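Local coordinates for protein acyl-CoA thioester hydrolase HI0827 (Haemophilus influenzae Rd KW20, PDB 3BJK) that hydrolyses acyl-coenzyme A thioesters with broad specificity, probably including those of long-chain fatty acids, as a hotdog-fold hexamer built as a trimer of dimers, at residues C[72-83]-C[94-105]; C[13-21]-C[41-49]. The protein carries 1 engineered substitution. One frame throughout, in Å; residues are numbered along the deposited sequence.

Interaction 2 sets strand 15-21 against helix 41-49, and interaction 1 pairs strand 77-83 with strand 94-101; their centres lie 10 Å apart. The two meet in one antiparallel sheet, where 15-21 runs along the other edge of 77-83: L17 N probably bonds to C80 O at 2.7 Å, and V15 N to G82 O at 2.8 Å. M42 CG packs on V98 CG2 at 3.4 Å, so the helix covers the V96/V98 face of the strand pair. E52 of the second subunit forms salt bridges with K101 and R19 and bonds an ethanediol, probably from the crystallisation liquor, to which R19 NH1 donates and which lies about 4 Å from the K101 side chain.

Interaction 1: residues C[72-83]-C[94-105]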
# COMPACT_ATOMS: atom_id res chain seq x y z
N ILE C 72 2.55 -9.55 -17.42
CA ILE C 72 2.95 -8.14 -17.46
C ILE C 72 4.25 -7.93 -16.72
O ILE C 72 4.50 -8.53 -15.70
CB ILE C 72 1.84 -7.20 -16.83
CG1 ILE C 72 0.54 -7.31 -17.60
CG2 ILE C 72 2.31 -5.74 -16.79
CD1 ILE C 72 -0.57 -6.56 -17.02
N SER C 73 5.12 -7.08 -17.26
CA SER C 73 6.41 -6.79 -16.66
C SER C 73 6.41 -5.42 -15.98
O SER C 73 5.75 -4.49 -16.41
CB SER C 73 7.52 -6.80 -17.70
OG SER C 73 7.68 -8.12 -18.19
N VAL C 74 7.24 -5.29 -14.97
CA VAL C 74 7.53 -3.98 -14.38
C VAL C 74 7.98 -2.98 -15.46
O VAL C 74 8.85 -3.27 -16.27
CB VAL C 74 8.62 -4.08 -13.26
CG1 VAL C 74 9.03 -2.71 -12.77
CG2 VAL C 74 8.08 -4.89 -12.11
N GLY C 75 7.42 -1.78 -15.43
CA GLY C 75 7.82 -0.76 -16.39
C GLY C 75 6.99 -0.75 -17.68
O GLY C 75 7.13 0.20 -18.45
N ASP C 76 6.16 -1.78 -17.92
CA ASP C 76 5.21 -1.83 -19.05
C ASP C 76 4.14 -0.74 -18.80
O ASP C 76 3.73 -0.52 -17.69
CB ASP C 76 4.43 -3.18 -19.10
CG ASP C 76 5.24 -4.34 -19.68
OD1 ASP C 76 6.38 -4.16 -20.14
OD2 ASP C 76 4.69 -5.47 -19.62
N VAL C 77 3.69 -0.09 -19.87
CA VAL C 77 2.50 0.75 -19.82
C VAL C 77 1.33 -0.21 -19.96
O VAL C 77 1.36 -1.07 -20.83
CB VAL C 77 2.50 1.77 -20.93
CG1 VAL C 77 1.17 2.52 -20.97
CG2 VAL C 77 3.67 2.72 -20.79
N VAL C 78 0.33 -0.07 -19.08
CA VAL C 78 -0.81 -0.97 -19.03
C VAL C 78 -2.11 -0.18 -19.27
O VAL C 78 -2.41 0.76 -18.52
CB VAL C 78 -0.86 -1.73 -17.70
CG1 VAL C 78 -2.09 -2.71 -17.63
CG2 VAL C 78 0.46 -2.50 -17.46
N CYS C 79 -2.83 -0.56 -20.34
CA CYS C 79 -4.14 0.03 -20.73
C CYS C 79 -5.24 -0.99 -20.60
O CYS C 79 -5.03 -2.15 -20.97
CB CYS C 79 -4.13 0.43 -22.20
SG CYS C 79 -2.90 1.64 -22.59
N CYS C 80 -6.44 -0.52 -20.20
CA CYS C 80 -7.66 -1.36 -20.13
C CYS C 80 -8.69 -0.76 -21.07
O CYS C 80 -8.94 0.43 -21.00
CB CYS C 80 -8.23 -1.44 -18.73
SG CYS C 80 -7.19 -2.36 -17.55
N TYR C 81 -9.19 -1.57 -22.00
CA TYR C 81 -10.21 -1.16 -22.94
C TYR C 81 -11.50 -1.91 -22.68
O TYR C 81 -11.49 -3.11 -22.31
CB TYR C 81 -9.78 -1.40 -24.37
CG TYR C 81 -8.62 -0.60 -24.83
CD1 TYR C 81 -7.32 -1.05 -24.63
CD2 TYR C 81 -8.81 0.62 -25.49
CE1 TYR C 81 -6.25 -0.33 -25.04
CE2 TYR C 81 -7.74 1.36 -25.90
CZ TYR C 81 -6.45 0.88 -25.68
OH TYR C 81 -5.36 1.59 -26.15
N GLY C 82 -12.60 -1.21 -22.85
CA GLY C 82 -13.91 -1.73 -22.54
C GLY C 82 -14.84 -1.66 -23.73
O GLY C 82 -14.82 -0.68 -24.47
N GLN C 83 -15.62 -2.71 -23.91
CA GLN C 83 -16.68 -2.76 -24.87
C GLN C 83 -17.96 -3.24 -24.14
O GLN C 83 -18.03 -4.38 -23.68
CB GLN C 83 -16.30 -3.71 -26.00
CG GLN C 83 -17.33 -3.84 -27.05
CD GLN C 83 -16.92 -4.81 -28.12
OE1 GLN C 83 -15.80 -5.35 -28.11
NE2 GLN C 83 -17.84 -5.06 -29.06
N ILE C 94 -19.73 -5.82 -19.70
CA ILE C 94 -18.64 -5.12 -20.33
C ILE C 94 -17.52 -6.14 -20.55
O ILE C 94 -17.13 -6.82 -19.61
CB ILE C 94 -18.12 -3.90 -19.51
CG1 ILE C 94 -19.17 -2.80 -19.49
CG2 ILE C 94 -16.79 -3.38 -20.13
CD1 ILE C 94 -18.99 -1.77 -18.56
N LYS C 95 -17.03 -6.26 -21.78
CA LYS C 95 -15.76 -6.98 -22.03
C LYS C 95 -14.56 -6.03 -21.86
O LYS C 95 -14.51 -4.94 -22.48
CB LYS C 95 -15.77 -7.61 -23.40
CG LYS C 95 -14.57 -8.61 -23.65
CD LYS C 95 -14.56 -9.02 -25.07
CE LYS C 95 -13.52 -10.12 -25.35
NZ LYS C 95 -12.52 -10.19 -24.32
N VAL C 96 -13.60 -6.42 -21.03
CA VAL C 96 -12.37 -5.66 -20.79
C VAL C 96 -11.18 -6.42 -21.37
O VAL C 96 -11.09 -7.64 -21.18
CB VAL C 96 -12.18 -5.43 -19.27
CG1 VAL C 96 -10.86 -4.70 -18.94
CG2 VAL C 96 -13.37 -4.68 -18.70
N GLU C 97 -10.36 -5.75 -22.18
CA GLU C 97 -9.06 -6.26 -22.60
C GLU C 97 -7.96 -5.38 -22.01
O GLU C 97 -8.06 -4.11 -22.00
CB GLU C 97 -8.89 -6.20 -24.07
CG GLU C 97 -9.93 -6.96 -24.89
CD GLU C 97 -9.58 -7.02 -26.38
OE1 GLU C 97 -8.90 -6.09 -26.90
OE2 GLU C 97 -9.99 -8.00 -27.04
N VAL C 98 -6.96 -6.06 -21.46
CA VAL C 98 -5.70 -5.46 -20.98
C VAL C 98 -4.59 -5.62 -21.97
O VAL C 98 -4.31 -6.72 -22.44
CB VAL C 98 -5.25 -6.01 -19.62
CG1 VAL C 98 -4.08 -5.20 -19.12
CG2 VAL C 98 -6.38 -5.95 -18.61
N TRP C 99 -4.02 -4.47 -22.32
CA TRP C 99 -3.00 -4.36 -23.31
C TRP C 99 -1.80 -3.67 -22.65
O TRP C 99 -1.95 -2.78 -21.81
CB TRP C 99 -3.50 -3.53 -24.50
CG TRP C 99 -4.47 -4.23 -25.43
CD1 TRP C 99 -5.82 -4.47 -25.22
CD2 TRP C 99 -4.17 -4.74 -26.71
NE1 TRP C 99 -6.34 -5.11 -26.29
CE2 TRP C 99 -5.36 -5.29 -27.23
CE3 TRP C 99 -2.99 -4.79 -27.48
CZ2 TRP C 99 -5.41 -5.90 -28.47
CZ3 TRP C 99 -3.05 -5.40 -28.72
CH2 TRP C 99 -4.25 -5.94 -29.21
N VAL C 100 -0.63 -4.10 -23.07
CA VAL C 100 0.65 -3.53 -22.66
C VAL C 100 1.34 -2.85 -23.86
O VAL C 100 1.20 -3.27 -25.02
CB VAL C 100 1.58 -4.66 -22.08
CG1 VAL C 100 3.02 -4.36 -22.21
CG2 VAL C 100 1.18 -5.01 -20.63
N LYS C 101 2.09 -1.80 -23.55
CA LYS C 101 3.03 -1.16 -24.47
C LYS C 101 4.43 -1.10 -23.85
O LYS C 101 4.58 -0.61 -22.71
CB LYS C 101 2.53 0.26 -24.81
CG LYS C 101 3.37 1.05 -25.84
CD LYS C 101 2.82 2.49 -25.97
CE LYS C 101 3.47 3.29 -27.01
NZ LYS C 101 2.86 4.65 -27.22
N LYS C 102 5.43 -1.60 -24.59
CA LYS C 102 6.83 -1.54 -24.20
C LYS C 102 7.38 -0.17 -24.60
O LYS C 102 7.51 0.14 -25.79
CB LYS C 102 7.69 -2.59 -24.94
CG LYS C 102 7.24 -4.04 -24.84
CD LYS C 102 7.09 -4.44 -23.42
CE LYS C 102 7.66 -5.82 -23.15
NZ LYS C 102 7.57 -6.13 -21.67
N VAL C 103 7.74 0.63 -23.60
CA VAL C 103 8.30 1.99 -23.81
C VAL C 103 9.75 2.12 -23.33
O VAL C 103 10.49 2.99 -23.83
CB VAL C 103 7.43 3.09 -23.13
CG1 VAL C 103 6.00 3.07 -23.70
CG2 VAL C 103 7.37 2.89 -21.60
N ALA C 104 10.14 1.29 -22.35
CA ALA C 104 11.52 1.30 -21.82
C ALA C 104 12.11 -0.09 -21.59
O ALA C 104 13.15 -0.23 -20.92
CB ALA C 104 11.59 2.12 -20.53
N SER C 105 11.47 -1.11 -22.16
CA SER C 105 12.02 -2.46 -22.27
C SER C 105 11.94 -2.85 -23.74
O SER C 105 11.25 -2.20 -24.51
CB SER C 105 11.18 -3.43 -21.46
OG SER C 105 10.19 -4.01 -22.30
O HOH W 1 8.39 -0.46 -20.84
O HOH W 2 4.92 -7.82 -20.65
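Y81 presents its ring edge to the face of the W99 indole in an offset T-shaped pair, with the planes at 87° and the Y81 centroid 5.5 Å from that of the five-membered ring. With Y81 CG anti to its carbonyl carbon (chi1 -65°), Y81 CD1 comes to 3.8 Å from W99 CD1. The rotation of the indole is fixed by W99 NE1, which donates in the ring plane to E97 OE1 at 2.8 Å, reaching that oxygen from above the carboxylate plane; R10 forms a salt bridge with E97 OE2. These rings lie on one face of the beta hairpin 77-87/91-101, whose antiparallel backbone pairing runs from V77-K101 to Q83-K95 and forms the middle of the hotdog sheet. The other face is largely apolar and turns toward helix 35-54: V78 CG1 meets V98 CG1 at 3.5 Å, and V96 and V98 rest on M42. Beyond the paired strands the type II turn S73-D76 carries a polar link. The K102 chain runs alongside D76, and its bend (chi2 -54°) delivers NZ to the syn lone pair of D76 OD1 at 2.8 Å in a salt bridge. S73 N donates to D76 OD2 at 2.9 Å from above the carboxylate plane, and OD2 also accepts a hydrogen bond from a water, while V100 CG1 packs 3.3 Å from D76 OD2. A second water bridges G75 O and A104 N, and nearby V77 CG2 abuts V103 CG1 at 3.7 Å.

Interaction 2: residues C[13-21]-C[41-49]; sequences KGVLLLRTL and QMAMGGAIL. Engineered in segment 41-49: A43 (natural residue Asp). With EDO (1,2-ethanediol), chain B.
G45 N donates the helical hydrogen bond to Q41 O at 2.9 Å, and L18 CD1 from the strand packs close against Q41 O, at 3.1 Å. L18 is the main wedge. Its CG sits 3.5 Å from G45 CA, where the glycine lets strand and helix approach closely, and its two methyls part, CD1 going to Q41 and M44 while CD2 meets I48 CD1 at 3.6 Å. A bend at chi2 (-67°) folds the Q41 amide back toward the strand, and its NE2 lies against the T20 methyl CG2 at 3.4 Å. L17 lies over the next turn, with CD1 3.7 Å from G45 C and CD2 3.6 Å from L49 CB. That two successive leucines both turn to the helix follows from a classic beta bulge, in which L17 and L18 are placed opposite C80. R19 extends the other way, and its NH1 bonds O1 of the ethanediol, near the guanidinium plane, at 2.9 Å; NH1 also donates to L17 O of the second subunit, while NH2 forms a salt bridge with E52 of that subunit, which also bonds the ethanediol. On the helix side turned from the strand, the engineered A43, naturally Asp, touches M39 of the fourth subunit, and M42 rests on T115, A117 and F119 of strand 111-123. The axes of 15-21 and 41-49 run at 140° to each other; helix 35-54 lies across the curved antiparallel sheet as the sausage in its bun, the arrangement that defines the hotdog fold.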
# COMPACT_ATOMS: atom_id res chain seq x y z
N LYS C 13 -10.02 -3.64 -28.96
CA LYS C 13 -11.42 -3.25 -29.13
C LYS C 13 -11.90 -2.55 -27.86
O LYS C 13 -11.59 -3.00 -26.73
CB LYS C 13 -12.31 -4.47 -29.36
CG LYS C 13 -12.10 -5.18 -30.66
CD LYS C 13 -13.29 -6.11 -30.96
CE LYS C 13 -12.99 -7.05 -32.13
NZ LYS C 13 -14.26 -7.62 -32.71
N GLY C 14 -12.66 -1.48 -28.05
CA GLY C 14 -13.27 -0.80 -26.94
C GLY C 14 -12.77 0.62 -26.76
O GLY C 14 -11.93 1.10 -27.51
N VAL C 15 -13.28 1.28 -25.74
CA VAL C 15 -12.81 2.60 -25.38
C VAL C 15 -11.75 2.46 -24.30
O VAL C 15 -11.73 1.49 -23.57
CB VAL C 15 -13.98 3.52 -24.96
CG1 VAL C 15 -14.92 3.66 -26.10
CG2 VAL C 15 -14.72 3.00 -23.76
N LEU C 16 -10.88 3.44 -24.20
CA LEU C 16 -9.82 3.35 -23.22
C LEU C 16 -10.45 3.67 -21.87
O LEU C 16 -11.07 4.71 -21.70
CB LEU C 16 -8.67 4.29 -23.52
CG LEU C 16 -7.52 4.29 -22.49
CD1 LEU C 16 -6.69 3.05 -22.61
CD2 LEU C 16 -6.66 5.46 -22.79
N LEU C 17 -10.32 2.73 -20.97
CA LEU C 17 -10.85 2.86 -19.62
C LEU C 17 -9.82 3.42 -18.63
O LEU C 17 -10.12 4.32 -17.82
CB LEU C 17 -11.28 1.50 -19.13
CG LEU C 17 -12.23 0.72 -20.04
CD1 LEU C 17 -12.36 -0.68 -19.54
CD2 LEU C 17 -13.59 1.43 -20.12
N LEU C 18 -8.61 2.85 -18.69
CA LEU C 18 -7.58 3.11 -17.72
C LEU C 18 -6.25 2.96 -18.38
O LEU C 18 -6.11 2.16 -19.28
CB LEU C 18 -7.56 2.09 -16.60
CG LEU C 18 -8.62 1.99 -15.52
CD1 LEU C 18 -8.16 0.88 -14.56
CD2 LEU C 18 -8.80 3.28 -14.80
N ARG C 19 -5.29 3.73 -17.88
CA ARG C 19 -3.91 3.68 -18.35
C ARG C 19 -2.97 4.00 -17.18
O ARG C 19 -3.10 5.04 -16.52
CB ARG C 19 -3.65 4.67 -19.47
CG ARG C 19 -2.32 4.44 -20.19
CD ARG C 19 -2.33 5.18 -21.52
NE ARG C 19 -1.24 4.90 -22.44
CZ ARG C 19 -0.18 5.66 -22.69
NH1 ARG C 19 0.07 6.78 -22.03
NH2 ARG C 19 0.69 5.27 -23.61
N THR C 20 -1.98 3.14 -17.00
CA THR C 20 -1.07 3.25 -15.88
C THR C 20 0.30 2.57 -16.16
O THR C 20 0.50 1.99 -17.20
CB THR C 20 -1.70 2.80 -14.54
OG1 THR C 20 -0.92 3.32 -13.48
CG2 THR C 20 -1.80 1.33 -14.36
N LEU C 21 1.23 2.69 -15.23
CA LEU C 21 2.53 2.04 -15.34
C LEU C 21 2.60 0.88 -14.34
O LEU C 21 2.25 1.04 -13.16
CB LEU C 21 3.64 3.04 -15.05
CG LEU C 21 5.02 2.51 -15.48
CD1 LEU C 21 5.20 2.68 -16.97
CD2 LEU C 21 6.14 3.19 -14.74
N GLN C 41 -7.34 -3.71 -11.76
CA GLN C 41 -7.33 -2.70 -12.86
C GLN C 41 -8.53 -2.92 -13.78
O GLN C 41 -9.25 -2.00 -14.11
CB GLN C 41 -6.01 -2.81 -13.69
CG GLN C 41 -4.83 -2.30 -13.00
CD GLN C 41 -4.86 -0.79 -12.76
OE1 GLN C 41 -4.91 -0.39 -11.65
NE2 GLN C 41 -4.89 0.04 -13.83
N MET C 42 -8.78 -4.16 -14.19
CA MET C 42 -9.96 -4.50 -15.02
C MET C 42 -11.24 -4.12 -14.33
O MET C 42 -12.09 -3.53 -14.95
CB MET C 42 -9.99 -5.97 -15.40
CG MET C 42 -8.79 -6.39 -16.32
SD MET C 42 -8.98 -8.03 -17.06
CE MET C 42 -8.68 -9.05 -15.66
N ALA C 43 -11.34 -4.42 -13.03
CA ALA C 43 -12.51 -4.09 -12.22
C ALA C 43 -12.79 -2.58 -12.13
O ALA C 43 -13.99 -2.12 -12.27
CB ALA C 43 -12.32 -4.63 -10.83
N MET C 44 -11.74 -1.82 -11.86
CA MET C 44 -11.83 -0.40 -11.75
C MET C 44 -12.19 0.24 -13.08
O MET C 44 -13.11 1.09 -13.15
CB MET C 44 -10.50 0.14 -11.22
CG MET C 44 -10.30 1.60 -11.28
SD MET C 44 -8.87 2.11 -10.27
CE MET C 44 -8.90 1.04 -8.91
N GLY C 45 -11.48 -0.19 -14.14
CA GLY C 45 -11.73 0.30 -15.47
C GLY C 45 -13.13 0.00 -15.96
O GLY C 45 -13.87 0.88 -16.36
N GLY C 46 -13.49 -1.27 -15.90
CA GLY C 46 -14.85 -1.70 -16.26
C GLY C 46 -15.95 -0.93 -15.56
O GLY C 46 -16.92 -0.49 -16.19
N ALA C 47 -15.75 -0.70 -14.26
CA ALA C 47 -16.71 0.06 -13.43
C ALA C 47 -16.88 1.50 -13.83
O ALA C 47 -18.03 2.04 -13.73
CB ALA C 47 -16.29 -0.00 -11.98
N ILE C 48 -15.81 2.13 -14.27
CA ILE C 48 -15.87 3.53 -14.76
C ILE C 48 -16.89 3.61 -15.91
O ILE C 48 -17.75 4.46 -15.92
CB ILE C 48 -14.48 4.08 -15.22
CG1 ILE C 48 -13.54 4.33 -14.01
CG2 ILE C 48 -14.63 5.39 -15.97
CD1 ILE C 48 -12.07 4.71 -14.37
N LEU C 49 -16.74 2.72 -16.88
CA LEU C 49 -17.60 2.68 -18.05
C LEU C 49 -19.08 2.34 -17.65
O LEU C 49 -20.03 2.98 -18.10
CB LEU C 49 -17.07 1.68 -19.05
CG LEU C 49 -17.41 1.92 -20.56
CD1 LEU C 49 -17.63 0.63 -21.27
CD2 LEU C 49 -18.52 2.93 -20.89
C1 EDO B . 0.75 9.35 -24.37
O1 EDO B . 1.72 8.62 -23.59
C2 EDO B . 0.12 8.51 -25.50
O2 EDO B . 1.09 7.74 -26.24